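Local coordinates for sulfur oxidation protein SOXB (Thermus thermophilus, PDB 2WDD), which probably hydrolyses the sulfur–sulfur bond of a cysteine S-thiosulfonate in the Sox sulfur oxidation pathway, as a dimanganese enzyme of the 5'-nucleotidase family, at residues S137-L142 / A347-Q352. Numbering follows the deposited sequence.
Sequences SGLSLL and AFLKAQ
Leu139 reaches from the first turn of helix 138-143 to helix 343-353 and divides its two methyls between Leu349 and Gln352, one helical turn apart. Its CB already points toward that helix, and with CG opposite the backbone N (chi1 177°) both methyls are directed there. Leu139 CD2 meets Leu349 CD2 at 4.0 Å, methyl against methyl, the two side chains crossing at nearly a right angle. The other branch, Leu139 CD1, rests on Gln352 CB at 4.1 Å, so the glutamine offers its aliphatic base. The first torsion of Gln352 (chi1 -67°, CG anti to the carbonyl carbon) brings its CG over one face of the Phe348 ring, 3.6 Å above the plane and displaced toward the rim. Ala41 lies against both leucines, while Ala147 of helix 146-155 touches Leu139 and Gln352.

At the start of helix 138-143, Ser137 is the N-cap: its OG accepts from Ser140 N at 3.1 Å, with an N-H...O angle of 158°, and also bonds to Gly39 O, next to the manganese ligand His38. The helix that carries Leu139 is thus tied at its beginning to the metal-binding loop. Between residues 137-142 and 347-352 the contact is apolar, and Leu353 adds further packing against Leu139 and Leu142; van der Waals contact and burial of aliphatic carbon probably account for what the two segments contribute.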
ATOM      1  N   SER A 137      10.291   5.991  -2.236  1.00 10.00           N
ATOM      2  CA  SER A 137      11.495   5.177  -2.285  1.00  9.69           C
ATOM      3  C   SER A 137      12.664   6.102  -2.539  1.00 12.39           C
ATOM      4  O   SER A 137      12.472   7.255  -2.893  1.00 12.07           O
ATOM      5  CB  SER A 137      11.411   4.140  -3.405  1.00 12.73           C
ATOM      6  OG  SER A 137      11.573   4.759  -4.680  1.00 12.94           O
ATOM      7  N   GLY A 138      13.873   5.592  -2.345  1.00 11.61           N
ATOM      8  CA  GLY A 138      15.063   6.385  -2.594  1.00 12.10           C
ATOM      9  C   GLY A 138      15.113   6.817  -4.049  1.00 15.65           C
ATOM     10  O   GLY A 138      15.285   8.002  -4.352  1.00 15.53           O
ATOM     11  N   LEU A 139      14.959   5.857  -4.958  1.00 12.61           N
ATOM     12  CA  LEU A 139      14.995   6.147  -6.387  1.00 13.15           C
ATOM     13  C   LEU A 139      13.994   7.233  -6.739  1.00 16.44           C
ATOM     14  O   LEU A 139      14.290   8.145  -7.523  1.00 15.72           O
ATOM     15  CB  LEU A 139      14.671   4.894  -7.198  1.00 14.16           C
ATOM     16  CG  LEU A 139      14.598   5.065  -8.717  1.00 19.14           C
ATOM     17  CD1 LEU A 139      16.002   5.257  -9.305  1.00 19.90           C
ATOM     18  CD2 LEU A 139      13.920   3.845  -9.344  1.00 21.01           C
ATOM     19  N   SER A 140      12.799   7.139  -6.169  1.00 12.87           N
ATOM     20  CA  SER A 140      11.767   8.122  -6.451  1.00 10.64           C
ATOM     21  C   SER A 140      12.131   9.510  -5.943  1.00 15.21           C
ATOM     22  O   SER A 140      11.987  10.496  -6.660  1.00 14.81           O
ATOM     23  CB  SER A 140      10.437   7.701  -5.822  1.00 11.61           C
ATOM     24  OG  SER A 140       9.468   8.711  -5.997  1.00 12.60           O
ATOM     25  N   LEU A 141      12.536   9.599  -4.681  1.00 12.21           N
ATOM     26  CA  LEU A 141      12.839  10.906  -4.101  1.00 11.91           C
ATOM     27  C   LEU A 141      13.989  11.577  -4.833  1.00 15.88           C
ATOM     28  O   LEU A 141      13.977  12.793  -5.038  1.00 14.98           O
ATOM     29  CB  LEU A 141      13.162  10.792  -2.612  1.00 12.19           C
ATOM     30  CG  LEU A 141      11.975  10.512  -1.690  1.00 15.55           C
ATOM     31  CD1 LEU A 141      12.486  10.205  -0.292  1.00 16.43           C
ATOM     32  CD2 LEU A 141      10.988  11.669  -1.671  1.00 15.97           C
ATOM     33  N   LEU A 142      14.978  10.779  -5.223  1.00 13.36           N
ATOM     34  CA  LEU A 142      16.155  11.314  -5.908  1.00 14.24           C
ATOM     35  C   LEU A 142      15.886  11.821  -7.314  1.00 19.00           C
ATOM     36  O   LEU A 142      16.718  12.528  -7.887  1.00 18.68           O
ATOM     37  CB  LEU A 142      17.270  10.270  -5.943  1.00 14.89           C
ATOM     38  CG  LEU A 142      17.988  10.047  -4.605  1.00 20.11           C
ATOM     39  CD1 LEU A 142      18.798   8.742  -4.606  1.00 20.50           C
ATOM     40  CD2 LEU A 142      18.877  11.240  -4.273  1.00 22.12           C
ATOM     41  N   ALA A 347      20.944  -2.429 -15.533  1.00 22.16           N
ATOM     42  CA  ALA A 347      21.851  -1.395 -16.021  1.00 21.84           C
ATOM     43  C   ALA A 347      21.282  -0.002 -15.776  1.00 23.35           C
ATOM     44  O   ALA A 347      22.001   0.911 -15.367  1.00 22.07           O
ATOM     45  CB  ALA A 347      22.139  -1.601 -17.513  1.00 22.61           C
ATOM     46  N   PHE A 348      19.982   0.150 -16.018  1.00 19.21           N
ATOM     47  CA  PHE A 348      19.312   1.425 -15.821  1.00 18.38           C
ATOM     48  C   PHE A 348      19.403   1.867 -14.363  1.00 21.68           C
ATOM     49  O   PHE A 348      19.706   3.018 -14.074  1.00 20.89           O
ATOM     50  CB  PHE A 348      17.850   1.332 -16.259  1.00 20.13           C
ATOM     51  CG  PHE A 348      17.022   2.528 -15.879  1.00 21.58           C
ATOM     52  CD1 PHE A 348      17.165   3.731 -16.554  1.00 25.60           C
ATOM     53  CD2 PHE A 348      16.083   2.446 -14.859  1.00 23.42           C
ATOM     54  CE1 PHE A 348      16.392   4.839 -16.206  1.00 26.68           C
ATOM     55  CE2 PHE A 348      15.305   3.547 -14.516  1.00 25.63           C
ATOM     56  CZ  PHE A 348      15.458   4.738 -15.189  1.00 24.27           C
ATOM     57  N   LEU A 349      19.120   0.950 -13.443  1.00 19.54           N
ATOM     58  CA  LEU A 349      19.186   1.269 -12.022  1.00 19.59           C
ATOM     59  C   LEU A 349      20.613   1.630 -11.620  1.00 24.54           C
ATOM     60  O   LEU A 349      20.830   2.536 -10.817  1.00 23.54           O
ATOM     61  CB  LEU A 349      18.681   0.091 -11.187  1.00 19.53           C
ATOM     62  CG  LEU A 349      17.176  -0.171 -11.293  1.00 23.58           C
ATOM     63  CD1 LEU A 349      16.823  -1.474 -10.588  1.00 23.35           C
ATOM     64  CD2 LEU A 349      16.370   0.997 -10.724  1.00 23.78           C
ATOM     65  N   LYS A 350      21.586   0.930 -12.197  1.00 23.38           N
ATOM     66  CA  LYS A 350      22.993   1.216 -11.920  1.00 24.12           C
ATOM     67  C   LYS A 350      23.337   2.628 -12.382  1.00 28.66           C
ATOM     68  O   LYS A 350      24.002   3.380 -11.680  1.00 28.24           O
ATOM     69  CB  LYS A 350      23.899   0.207 -12.630  1.00 26.46           C
ATOM     70  CG  LYS A 350      25.387   0.441 -12.408  1.00 41.10           C
ATOM     71  CD  LYS A 350      26.221  -0.643 -13.079  1.00 52.15           C
ATOM     72  CE  LYS A 350      27.388  -1.072 -12.201  1.00 61.72           C
ATOM     73  NZ  LYS A 350      28.079  -2.276 -12.741  1.00 71.04           N
ATOM     74  N   ALA A 351      22.874   2.987 -13.572  1.00 26.08           N
ATOM     75  CA  ALA A 351      23.147   4.314 -14.108  1.00 26.07           C
ATOM     76  C   ALA A 351      22.514   5.397 -13.238  1.00 29.50           C
ATOM     77  O   ALA A 351      23.142   6.406 -12.928  1.00 29.04           O
ATOM     78  CB  ALA A 351      22.650   4.418 -15.548  1.00 26.90           C
ATOM     79  N   GLN A 352      21.265   5.175 -12.837  1.00 25.18           N
ATOM     80  CA  GLN A 352      20.533   6.144 -12.026  1.00 24.64           C
ATOM     81  C   GLN A 352      21.065   6.354 -10.613  1.00 29.35           C
ATOM     82  O   GLN A 352      21.013   7.465 -10.084  1.00 29.26           O
ATOM     83  CB  GLN A 352      19.062   5.733 -11.930  1.00 25.30           C
ATOM     84  CG  GLN A 352      18.317   5.808 -13.231  1.00 25.36           C
ATOM     85  CD  GLN A 352      18.034   7.235 -13.633  1.00 39.66           C
ATOM     86  OE1 GLN A 352      17.516   8.026 -12.842  1.00 31.28           O
ATOM     87  NE2 GLN A 352      18.411   7.585 -14.853  1.00 30.57           N
TER